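Local coordinates for protein methyltransferase (Pectobacterium atrosepticum SCRI1043, PDB 2P7I) that probably transfers a methyl group from S-adenosylmethionine to a substrate that has not been identified, at residues B[50-55]-B[69-74]. Residues are numbered along the deposited sequence; the frame is centred on the assembly and turned at random.
Sequences GSFKGD and CVEASE
The CA atoms of Gly50 and Glu71, 4.9 Å apart, are the nearest pair of CA atoms across the contact. Here two neighbouring parallel strands of the Rossmann-like methyltransferase fold, 46-49 and 67-71, reach their C-terminal ends. Val70 O accepts two backbone hydrogen bonds from the loop that follows the first strand. Gly50 N lies 2.8 Å from Val70 O, nearly in line with the carbonyl. Ser51 N lies 3.2 Å from Val70 O, above the carbonyl plane. The loop then makes a type II' turn from Ser51 to Gly54 and leads into helix 55-60. In methyltransferases of this class, the glycine-rich loop after the first strand and the acidic residue ending the second usually bind S-adenosylmethionine; Gly50 and Glu71 are consistent with those roles. A Tris molecule, probably from the crystallisation liquor, is hydrogen-bonded to Gly50 O and may mark this pocket. Ser51 OG packs 3.3 Å from Cys69 CB. Glu71 bends at chi2 (49°), which turns its carboxylate to the loop. Its OE1 accepts a hydrogen bond from Phe52 N at 2.8 Å, from above the carboxylate plane. Ser73 N donates a hydrogen bond to Glu71 OE2 at 3.0 Å. OE2 also lies at the edge of the Phe52 ring, near its plane, 3.9 Å from CD1.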
loop_
_atom_site.group_PDB
_atom_site.type_symbol
_atom_site.label_atom_id
_atom_site.label_comp_id
_atom_site.label_asym_id
_atom_site.label_seq_id
_atom_site.Cartn_x
_atom_site.Cartn_y
_atom_site.Cartn_z
ATOM N N GLY B 50 -25.094 15.697 13.735
ATOM C CA GLY B 50 -24.348 16.852 13.226
ATOM C C GLY B 50 -24.794 17.247 11.841
ATOM O O GLY B 50 -23.992 17.312 10.931
ATOM N N SER B 51 -26.080 17.498 11.679
ATOM C CA SER B 51 -26.675 17.689 10.343
ATOM C C SER B 51 -26.397 19.077 9.766
ATOM O O SER B 51 -26.635 19.348 8.571
ATOM C CB SER B 51 -28.172 17.432 10.412
ATOM O OG SER B 51 -28.721 18.037 11.573
ATOM N N PHE B 52 -25.933 19.974 10.631
ATOM C CA PHE B 52 -25.647 21.358 10.254
ATOM C C PHE B 52 -26.751 21.987 9.382
ATOM O O PHE B 52 -27.923 21.982 9.786
ATOM C CB PHE B 52 -24.256 21.408 9.617
ATOM C CG PHE B 52 -23.611 22.756 9.677
ATOM C CD1 PHE B 52 -23.529 23.457 10.884
ATOM C CD2 PHE B 52 -23.055 23.314 8.541
ATOM C CE1 PHE B 52 -22.924 24.700 10.950
ATOM C CE2 PHE B 52 -22.447 24.543 8.595
ATOM C CZ PHE B 52 -22.381 25.241 9.809
ATOM N N LYS B 53 -26.396 22.496 8.197
ATOM C CA LYS B 53 -27.338 23.256 7.349
ATOM C C LYS B 53 -28.138 22.344 6.438
ATOM O O LYS B 53 -28.942 22.825 5.659
ATOM C CB LYS B 53 -26.594 24.272 6.481
ATOM C CG LYS B 53 -25.909 25.403 7.256
ATOM C CD LYS B 53 -25.231 26.425 6.313
ATOM N N GLY B 54 -27.905 21.034 6.520
ATOM C CA GLY B 54 -28.744 20.073 5.816
ATOM C C GLY B 54 -28.243 19.692 4.431
ATOM O O GLY B 54 -28.955 19.046 3.668
ATOM N N ASP B 55 -27.010 20.059 4.108
ATOM C CA ASP B 55 -26.447 19.720 2.801
ATOM C C ASP B 55 -26.357 18.211 2.585
ATOM O O ASP B 55 -26.641 17.714 1.497
ATOM C CB ASP B 55 -25.064 20.346 2.622
ATOM C CG ASP B 55 -25.117 21.870 2.578
ATOM O OD1 ASP B 55 -25.883 22.436 1.764
ATOM O OD2 ASP B 55 -24.398 22.495 3.386
ATOM N N CYS B 69 -32.572 14.491 12.732
ATOM C CA CYS B 69 -31.372 15.305 12.585
ATOM C C CYS B 69 -31.077 16.013 13.879
ATOM O O CYS B 69 -31.913 16.790 14.345
ATOM C CB CYS B 69 -31.563 16.380 11.514
ATOM S SG CYS B 69 -31.706 15.826 9.811
ATOM N N VAL B 70 -29.885 15.779 14.421
ATOM C CA VAL B 70 -29.422 16.435 15.635
ATOM C C VAL B 70 -28.330 17.416 15.258
ATOM O O VAL B 70 -27.342 17.050 14.606
ATOM C CB VAL B 70 -28.884 15.436 16.686
ATOM C CG1 VAL B 70 -28.446 16.163 17.947
ATOM C CG2 VAL B 70 -29.930 14.407 17.035
ATOM N N GLU B 71 -28.519 18.662 15.679
ATOM C CA GLU B 71 -27.601 19.752 15.368
ATOM C C GLU B 71 -27.639 20.735 16.510
ATOM O O GLU B 71 -28.717 21.061 17.010
ATOM C CB GLU B 71 -28.019 20.437 14.067
ATOM C CG GLU B 71 -27.240 21.693 13.705
ATOM C CD GLU B 71 -25.734 21.533 13.782
ATOM O OE1 GLU B 71 -25.193 20.496 13.329
ATOM O OE2 GLU B 71 -25.080 22.465 14.288
ATOM N N ALA B 72 -26.460 21.188 16.932
ATOM C CA ALA B 72 -26.328 22.096 18.090
ATOM C C ALA B 72 -26.625 23.573 17.744
ATOM O O ALA B 72 -27.042 24.347 18.619
ATOM C CB ALA B 72 -24.937 21.967 18.688
ATOM N N SER B 73 -26.394 23.956 16.488
ATOM C CA SER B 73 -26.554 25.348 16.052
ATOM C C SER B 73 -27.973 25.668 15.613
ATOM O O SER B 73 -28.470 25.108 14.629
ATOM C CB SER B 73 -25.630 25.664 14.873
ATOM O OG SER B 73 -26.048 26.871 14.238
ATOM N N GLU B 74 -28.606 26.611 16.314
ATOM C CA GLU B 74 -29.952 27.049 15.964
ATOM C C GLU B 74 -29.995 27.619 14.545
ATOM O O GLU B 74 -30.925 27.345 13.780
ATOM C CB GLU B 74 -30.434 28.090 16.962
ATOM C CG GLU B 74 -31.926 28.226 17.022
ATOM C CD GLU B 74 -32.347 29.385 17.917
ATOM O OE1 GLU B 74 -31.592 29.700 18.867
ATOM O OE2 GLU B 74 -33.421 29.979 17.663
#